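Local coordinates for 3-dehydroquinate dehydratase (PDB 2YR1), which probably catalyses the cis-dehydration of 3-dehydroquinate to 3-dehydroshikimate through a Schiff base, the third step of the chorismate pathway, at residues Thr192-Met206 with Ala218-Val230. Sequence-based numbering, arbitrary orientation.
Sequences TEEARRELAIPLITM and AGWLFGSAVTFAV
Ser224 turns its hydroxyl, anti to its own backbone N (chi1 -168°), onto the backbone of strand 203-206, where OG accepts a straight hydrogen bond from Thr205 N at 2.8 Å. One residue along, Ala225 N hydrogen-bonds Leu203 O at 2.7 Å, nearly in line with the C=O bond. The join is tight here: Gly223 lies against Arg196 and Thr192, and a side chain at this position would collide with Arg196 CB. Further in, Ile204 CG1 packs on Val226 CG2 at 3.8 Å, and Met206, bent at chi2 and chi3, lays CE over one face of the Phe228 ring in a CH-pi contact, 4.0 Å from its centroid. Strands 203-207 and 226-228 are the seventh and eighth of the TIM barrel. Their segments 203-206 and 226-228 splay 36° apart, and a water sits between Thr205 O and Val226 O. Phe228 carries the packing to Glu50 and Gln239, predicted to bind 3-dehydroquinate. The outer side, at the end of helix 182-198, is more polar. There the partly exposed Arg196 spreads its guanidinium over Gly223 N; NH1 donates a bent hydrogen bond (136°) to Leu221 O and a salt-bridge bond to Glu193 OE1 at 2.9 Å. NE hydrogen-bonds Ile3 O, while Glu193 also pairs with Arg197, which salt-bridges Glu183 of the second subunit. With an alanine here instead of Arg196, Glu193 would probably lose one of its two salt-bridge mates and Gly223 the flat group covering it. The spacing is looser where a water accepts from Leu203 N and donates to Gly223 O, bridging the two backbones.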
ATOM      1  N   THR A 192       4.390  12.924  -1.882  1.00 14.64           N
ATOM      2  CA  THR A 192       3.005  13.104  -2.287  1.00 14.29           C
ATOM      3  C   THR A 192       2.214  13.706  -1.137  1.00 15.11           C
ATOM      4  O   THR A 192       1.522  14.715  -1.307  1.00 13.88           O
ATOM      5  CB  THR A 192       2.374  11.761  -2.690  1.00  9.37           C
ATOM      6  OG1 THR A 192       3.153  11.183  -3.753  1.00 17.62           O
ATOM      7  CG2 THR A 192       0.934  11.959  -3.155  1.00  7.38           C
ATOM      8  N   GLU A 193       2.339  13.079   0.030  1.00 14.19           N
ATOM      9  CA  GLU A 193       1.651  13.522   1.238  1.00 20.13           C
ATOM     10  C   GLU A 193       2.081  14.933   1.653  1.00 14.35           C
ATOM     11  O   GLU A 193       1.260  15.748   2.100  1.00 16.89           O
ATOM     12  CB  GLU A 193       1.919  12.516   2.381  1.00 20.04           C
ATOM     13  CG  GLU A 193       1.202  12.825   3.709  1.00 26.22           C
ATOM     14  CD  GLU A 193      -0.328  12.874   3.589  1.00 27.47           C
ATOM     15  OE1 GLU A 193      -0.924  12.006   2.916  1.00 31.93           O
ATOM     16  OE2 GLU A 193      -0.944  13.783   4.187  1.00 32.93           O
ATOM     17  N   GLU A 194       3.362  15.233   1.528  1.00 16.45           N
ATOM     18  CA  GLU A 194       3.801  16.587   1.876  1.00 20.77           C
ATOM     19  C   GLU A 194       3.241  17.596   0.878  1.00 21.18           C
ATOM     20  O   GLU A 194       2.777  18.662   1.266  1.00 23.91           O
ATOM     21  CB  GLU A 194       5.313  16.684   1.898  1.00 16.47           C
ATOM     22  CG  GLU A 194       5.908  16.173   3.166  1.00 24.53           C
ATOM     23  CD  GLU A 194       7.412  16.048   3.093  1.00 28.19           C
ATOM     24  OE1 GLU A 194       8.018  16.616   2.154  1.00 38.94           O
ATOM     25  OE2 GLU A 194       7.987  15.376   3.975  1.00 31.53           O
ATOM     26  N   ALA A 195       3.273  17.250  -0.405  1.00 17.06           N
ATOM     27  CA  ALA A 195       2.762  18.140  -1.442  1.00 16.15           C
ATOM     28  C   ALA A 195       1.267  18.388  -1.261  1.00 20.29           C
ATOM     29  O   ALA A 195       0.768  19.503  -1.456  1.00 21.17           O
ATOM     30  CB  ALA A 195       3.041  17.541  -2.816  1.00 18.30           C
ATOM     31  N   ARG A 196       0.564  17.340  -0.861  1.00 14.49           N
ATOM     32  CA  ARG A 196      -0.876  17.384  -0.653  1.00 19.62           C
ATOM     33  C   ARG A 196      -1.288  18.452   0.352  1.00 17.72           C
ATOM     34  O   ARG A 196      -2.317  19.109   0.197  1.00 18.28           O
ATOM     35  CB  ARG A 196      -1.339  16.013  -0.174  1.00 19.40           C
ATOM     36  CG  ARG A 196      -2.790  15.927   0.212  1.00 23.87           C
ATOM     37  CD  ARG A 196      -2.959  14.725   1.130  1.00 17.38           C
ATOM     38  NE  ARG A 196      -4.232  14.078   0.877  1.00 22.90           N
ATOM     39  CZ  ARG A 196      -4.579  12.907   1.378  1.00 19.79           C
ATOM     40  NH1 ARG A 196      -3.741  12.246   2.168  1.00 21.22           N
ATOM     41  NH2 ARG A 196      -5.766  12.405   1.084  1.00 34.85           N
ATOM     42  N   ARG A 197      -0.470  18.609   1.379  1.00 18.47           N
ATOM     43  CA  ARG A 197      -0.709  19.591   2.414  1.00 27.13           C
ATOM     44  C   ARG A 197      -0.263  21.001   2.011  1.00 28.96           C
ATOM     45  O   ARG A 197      -0.669  21.978   2.635  1.00 26.33           O
ATOM     46  CB  ARG A 197       0.016  19.158   3.687  1.00 29.23           C
ATOM     47  CG  ARG A 197      -0.767  18.136   4.475  1.00 30.17           C
ATOM     48  CD  ARG A 197       0.105  17.426   5.458  1.00 36.75           C
ATOM     49  NE  ARG A 197      -0.658  16.882   6.578  1.00 35.36           N
ATOM     50  CZ  ARG A 197      -1.763  16.157   6.455  1.00 40.76           C
ATOM     51  NH1 ARG A 197      -2.252  15.889   5.248  1.00 51.12           N
ATOM     52  NH2 ARG A 197      -2.370  15.684   7.537  1.00 27.70           N
ATOM     53  N   GLU A 198       0.557  21.098   0.963  1.00 30.05           N
ATOM     54  CA  GLU A 198       1.075  22.390   0.501  1.00 33.23           C
ATOM     55  C   GLU A 198       0.345  23.003  -0.700  1.00 35.34           C
ATOM     56  O   GLU A 198       0.182  24.226  -0.759  1.00 32.56           O
ATOM     57  CB  GLU A 198       2.567  22.262   0.174  1.00 30.56           C
ATOM     58  CG  GLU A 198       3.261  23.571  -0.181  1.00 35.70           C
ATOM     59  CD  GLU A 198       3.526  24.466   1.027  1.00 38.63           C
ATOM     60  OE1 GLU A 198       4.402  24.137   1.852  1.00 36.13           O
ATOM     61  OE2 GLU A 198       2.851  25.507   1.151  1.00 44.17           O
ATOM     62  N   LEU A 199      -0.099  22.171  -1.647  1.00 29.07           N
ATOM     63  CA  LEU A 199      -0.790  22.664  -2.841  1.00 23.82           C
ATOM     64  C   LEU A 199      -2.311  22.731  -2.743  1.00 26.20           C
ATOM     65  O   LEU A 199      -2.935  22.004  -1.976  1.00 26.23           O
ATOM     66  CB  LEU A 199      -0.423  21.816  -4.068  1.00 24.54           C
ATOM     67  CG  LEU A 199       1.056  21.515  -4.312  1.00 26.93           C
ATOM     68  CD1 LEU A 199       1.255  21.164  -5.771  1.00 31.39           C
ATOM     69  CD2 LEU A 199       1.910  22.693  -3.928  1.00 34.23           C
ATOM     70  N   ALA A 200      -2.913  23.608  -3.542  1.00 23.17           N
ATOM     71  CA  ALA A 200      -4.363  23.744  -3.526  1.00 22.21           C
ATOM     72  C   ALA A 200      -5.002  22.916  -4.636  1.00 22.60           C
ATOM     73  O   ALA A 200      -6.222  22.739  -4.653  1.00 31.23           O
ATOM     74  CB  ALA A 200      -4.757  25.230  -3.676  1.00 20.01           C
ATOM     75  N   ILE A 201      -4.183  22.388  -5.549  1.00 19.51           N
ATOM     76  CA  ILE A 201      -4.693  21.611  -6.687  1.00 19.98           C
ATOM     77  C   ILE A 201      -4.427  20.100  -6.535  1.00 16.18           C
ATOM     78  O   ILE A 201      -3.612  19.693  -5.709  1.00 18.08           O
ATOM     79  CB  ILE A 201      -4.034  22.081  -8.001  1.00 18.37           C
ATOM     80  CG1 ILE A 201      -2.528  21.808  -7.938  1.00 17.29           C
ATOM     81  CG2 ILE A 201      -4.291  23.577  -8.224  1.00 22.12           C
ATOM     82  CD1 ILE A 201      -1.764  22.096  -9.255  1.00 18.82           C
ATOM     83  N   PRO A 202      -5.135  19.264  -7.315  1.00 14.35           N
ATOM     84  CA  PRO A 202      -4.961  17.801  -7.265  1.00 16.54           C
ATOM     85  C   PRO A 202      -3.546  17.402  -7.682  1.00 18.90           C
ATOM     86  O   PRO A 202      -2.882  18.121  -8.427  1.00 19.01           O
ATOM     87  CB  PRO A 202      -6.014  17.286  -8.257  1.00 17.01           C
ATOM     88  CG  PRO A 202      -7.124  18.329  -8.113  1.00 21.30           C
ATOM     89  CD  PRO A 202      -6.330  19.622  -8.116  1.00 14.15           C
ATOM     90  N   LEU A 203      -3.111  16.238  -7.213  1.00 16.06           N
ATOM     91  CA  LEU A 203      -1.786  15.700  -7.487  1.00 13.14           C
ATOM     92  C   LEU A 203      -1.896  14.301  -8.100  1.00 14.03           C
ATOM     93  O   LEU A 203      -2.810  13.538  -7.772  1.00 13.88           O
ATOM     94  CB  LEU A 203      -1.028  15.571  -6.164  1.00 23.67           C
ATOM     95  CG  LEU A 203      -0.050  16.605  -5.619  1.00 25.06           C
ATOM     96  CD1 LEU A 203      -0.367  17.992  -6.120  1.00 23.42           C
ATOM     97  CD2 LEU A 203      -0.066  16.515  -4.106  1.00 26.13           C
ATOM     98  N   ILE A 204      -0.971  13.972  -8.993  1.00 15.26           N
ATOM     99  CA  ILE A 204      -0.923  12.632  -9.592  1.00 14.78           C
ATOM    100  C   ILE A 204       0.500  12.189  -9.430  1.00 16.03           C
ATOM    101  O   ILE A 204       1.408  12.801  -9.996  1.00 19.48           O
ATOM    102  CB  ILE A 204      -1.223  12.610 -11.093  1.00 14.53           C
ATOM    103  CG1 ILE A 204      -2.609  13.184 -11.370  1.00 14.40           C
ATOM    104  CG2 ILE A 204      -1.140  11.162 -11.632  1.00 14.29           C
ATOM    105  CD1 ILE A 204      -2.880  13.345 -12.868  1.00 21.21           C
ATOM    106  N   THR A 205       0.714  11.131  -8.656  1.00 15.92           N
ATOM    107  CA  THR A 205       2.066  10.642  -8.463  1.00  8.42           C
ATOM    108  C   THR A 205       2.098   9.131  -8.604  1.00 16.52           C
ATOM    109  O   THR A 205       1.076   8.448  -8.429  1.00 17.47           O
ATOM    110  CB  THR A 205       2.634  10.980  -7.052  1.00 13.94           C
ATOM    111  OG1 THR A 205       1.910  10.250  -6.062  1.00 14.08           O
ATOM    112  CG2 THR A 205       2.565  12.486  -6.751  1.00 16.36           C
ATOM    113  N   MET A 206       3.277   8.616  -8.930  1.00 12.45           N
ATOM    114  CA  MET A 206       3.481   7.179  -9.059  1.00 18.64           C
ATOM    115  C   MET A 206       4.959   6.806  -9.100  1.00 19.40           C
ATOM    116  O   MET A 206       5.813   7.602  -9.511  1.00 19.66           O
ATOM    117  CB  MET A 206       2.800   6.618 -10.329  1.00 15.69           C
ATOM    118  CG  MET A 206       3.247   7.260 -11.640  1.00 23.90           C
ATOM    119  SD  MET A 206       2.287   8.750 -12.028  1.00 29.42           S
ATOM    120  CE  MET A 206       0.854   8.062 -12.859  1.00 23.87           C
ATOM    121  N   ALA A 218      -2.453   2.367  -3.809  1.00 19.11           N
ATOM    122  CA  ALA A 218      -2.642   3.057  -2.536  1.00 16.98           C
ATOM    123  C   ALA A 218      -2.184   4.506  -2.492  1.00 15.14           C
ATOM    124  O   ALA A 218      -2.265   5.145  -1.454  1.00 15.84           O
ATOM    125  CB  ALA A 218      -1.933   2.272  -1.430  1.00 18.86           C
ATOM    126  N   GLY A 219      -1.697   5.029  -3.605  1.00 13.14           N
ATOM    127  CA  GLY A 219      -1.246   6.405  -3.600  1.00 15.39           C
ATOM    128  C   GLY A 219      -2.345   7.386  -3.235  1.00 13.63           C
ATOM    129  O   GLY A 219      -2.069   8.435  -2.652  1.00 12.54           O
ATOM    130  N   TRP A 220      -3.591   7.048  -3.561  1.00 13.73           N
ATOM    131  CA  TRP A 220      -4.713   7.927  -3.248  1.00 16.65           C
ATOM    132  C   TRP A 220      -4.854   8.195  -1.759  1.00 16.78           C
ATOM    133  O   TRP A 220      -5.476   9.177  -1.369  1.00 13.48           O
ATOM    134  CB  TRP A 220      -6.028   7.348  -3.799  1.00 15.47           C
ATOM    135  CG  TRP A 220      -6.399   6.013  -3.239  1.00 23.66           C
ATOM    136  CD1 TRP A 220      -5.897   4.795  -3.613  1.00 18.46           C
ATOM    137  CD2 TRP A 220      -7.308   5.762  -2.163  1.00 19.15           C
ATOM    138  NE1 TRP A 220      -6.438   3.804  -2.832  1.00 27.62           N
ATOM    139  CE2 TRP A 220      -7.308   4.369  -1.933  1.00 24.78           C
ATOM    140  CE3 TRP A 220      -8.124   6.580  -1.370  1.00 24.67           C
ATOM    141  CZ2 TRP A 220      -8.095   3.769  -0.941  1.00 29.37           C
ATOM    142  CZ3 TRP A 220      -8.912   5.986  -0.384  1.00 29.17           C
ATOM    143  CH2 TRP A 220      -8.887   4.586  -0.180  1.00 24.17           C
ATOM    144  N   LEU A 221      -4.272   7.331  -0.923  1.00 16.59           N
ATOM    145  CA  LEU A 221      -4.338   7.502   0.536  1.00 16.86           C
ATOM    146  C   LEU A 221      -3.392   8.629   0.992  1.00 15.72           C
ATOM    147  O   LEU A 221      -3.472   9.125   2.123  1.00 15.67           O
ATOM    148  CB  LEU A 221      -3.931   6.187   1.238  1.00 16.66           C
ATOM    149  CG  LEU A 221      -4.939   5.023   1.141  1.00 22.87           C
ATOM    150  CD1 LEU A 221      -4.256   3.705   1.517  1.00 25.73           C
ATOM    151  CD2 LEU A 221      -6.124   5.274   2.056  1.00 18.99           C
ATOM    152  N   PHE A 222      -2.487   9.014   0.102  1.00 10.71           N
ATOM    153  CA  PHE A 222      -1.488  10.037   0.401  1.00  7.71           C
ATOM    154  C   PHE A 222      -1.628  11.254  -0.484  1.00  9.15           C
ATOM    155  O   PHE A 222      -0.781  12.140  -0.460  1.00 18.09           O
ATOM    156  CB  PHE A 222      -0.081   9.433   0.269  1.00 14.20           C
ATOM    157  CG  PHE A 222       0.127   8.244   1.155  1.00 17.85           C
ATOM    158  CD1 PHE A 222       0.341   8.418   2.524  1.00 17.82           C
ATOM    159  CD2 PHE A 222      -0.002   6.955   0.649  1.00 11.58           C
ATOM    160  CE1 PHE A 222       0.410   7.315   3.380  1.00 17.59           C
ATOM    161  CE2 PHE A 222       0.062   5.846   1.486  1.00 15.90           C
ATOM    162  CZ  PHE A 222       0.265   6.020   2.862  1.00 15.49           C
ATOM    163  N   GLY A 223      -2.709  11.304  -1.253  1.00 11.98           N
ATOM    164  CA  GLY A 223      -2.956  12.465  -2.089  1.00 15.57           C
ATOM    165  C   GLY A 223      -2.902  12.303  -3.593  1.00 16.67           C
ATOM    166  O   GLY A 223      -3.066  13.298  -4.315  1.00 14.91           O
ATOM    167  N   SER A 224      -2.675  11.090  -4.095  1.00 12.48           N
ATOM    168  CA  SER A 224      -2.627  10.942  -5.549  1.00 11.43           C
ATOM    169  C   SER A 224      -4.049  10.698  -6.026  1.00 15.24           C
ATOM    170  O   SER A 224      -4.665   9.664  -5.712  1.00 18.64           O
ATOM    171  CB  SER A 224      -1.704   9.787  -5.966  1.00 11.47           C
ATOM    172  OG  SER A 224      -1.459   9.827  -7.371  1.00  9.27           O
ATOM    173  N   ALA A 225      -4.559  11.651  -6.804  1.00 15.17           N
ATOM    174  CA  ALA A 225      -5.932  11.606  -7.296  1.00 13.39           C
ATOM    175  C   ALA A 225      -6.232  10.727  -8.483  1.00 19.43           C
ATOM    176  O   ALA A 225      -7.403  10.396  -8.730  1.00 16.77           O
ATOM    177  CB  ALA A 225      -6.400  13.016  -7.600  1.00 10.30           C
ATOM    178  N   VAL A 226      -5.196  10.357  -9.224  1.00 15.77           N
ATOM    179  CA  VAL A 226      -5.377   9.545 -10.413  1.00 17.07           C
ATOM    180  C   VAL A 226      -4.365   8.409 -10.447  1.00 15.73           C
ATOM    181  O   VAL A 226      -3.224   8.608 -10.059  1.00 19.31           O
ATOM    182  CB  VAL A 226      -5.137  10.368 -11.680  1.00 19.52           C
ATOM    183  CG1 VAL A 226      -5.364   9.494 -12.902  1.00 24.23           C
ATOM    184  CG2 VAL A 226      -6.022  11.589 -11.693  1.00 20.05           C
ATOM    185  N   THR A 227      -4.785   7.225 -10.879  1.00 14.75           N
ATOM    186  CA  THR A 227      -3.851   6.096 -11.002  1.00 16.79           C
ATOM    187  C   THR A 227      -4.008   5.571 -12.437  1.00 19.26           C
ATOM    188  O   THR A 227      -5.125   5.504 -12.959  1.00 19.06           O
ATOM    189  CB  THR A 227      -4.142   4.955  -9.983  1.00 22.57           C
ATOM    190  OG1 THR A 227      -3.149   3.924 -10.116  1.00 23.39           O
ATOM    191  CG2 THR A 227      -5.518   4.327 -10.246  1.00 24.76           C
ATOM    192  N   PHE A 228      -2.889   5.242 -13.082  1.00 18.55           N
ATOM    193  CA  PHE A 228      -2.914   4.743 -14.445  1.00 23.14           C
ATOM    194  C   PHE A 228      -2.903   3.211 -14.488  1.00 27.93           C
ATOM    195  O   PHE A 228      -2.010   2.572 -13.920  1.00 26.68           O
ATOM    196  CB  PHE A 228      -1.728   5.291 -15.244  1.00 21.69           C
ATOM    197  CG  PHE A 228      -1.811   6.776 -15.545  1.00 26.85           C
ATOM    198  CD1 PHE A 228      -1.199   7.292 -16.681  1.00 35.13           C
ATOM    199  CD2 PHE A 228      -2.483   7.654 -14.698  1.00 36.10           C
ATOM    200  CE1 PHE A 228      -1.259   8.659 -16.973  1.00 36.39           C
ATOM    201  CE2 PHE A 228      -2.548   9.028 -14.978  1.00 35.01           C
ATOM    202  CZ  PHE A 228      -1.936   9.526 -16.116  1.00 34.77           C
ATOM    203  N   ALA A 229      -3.895   2.633 -15.167  1.00 23.52           N
ATOM    204  CA  ALA A 229      -4.010   1.171 -15.279  1.00 24.03           C
ATOM    205  C   ALA A 229      -4.074   0.737 -16.739  1.00 27.30           C
ATOM    206  O   ALA A 229      -4.262   1.568 -17.641  1.00 27.11           O
ATOM    207  CB  ALA A 229      -5.246   0.703 -14.557  1.00 22.80           C
ATOM    208  N   VAL A 230      -3.927  -0.560 -16.985  1.00 28.53           N
ATOM    209  CA  VAL A 230      -3.985  -1.050 -18.359  1.00 26.21           C
ATOM    210  C   VAL A 230      -5.415  -1.362 -18.774  1.00 27.60           C
ATOM    211  O   VAL A 230      -6.112  -2.138 -18.116  1.00 25.67           O
ATOM    212  CB  VAL A 230      -3.144  -2.326 -18.552  1.00 28.87           C
ATOM    213  CG1 VAL A 230      -3.314  -2.853 -20.001  1.00 27.07           C
ATOM    214  CG2 VAL A 230      -1.686  -2.035 -18.260  1.00 22.36           C
TER
HETATM  215  O   HOH W   1      -4.282  15.617  -4.548  1.00 21.41           O
HETATM  216  O   HOH W   2      -0.836   7.457 -10.047  1.00 21.46           O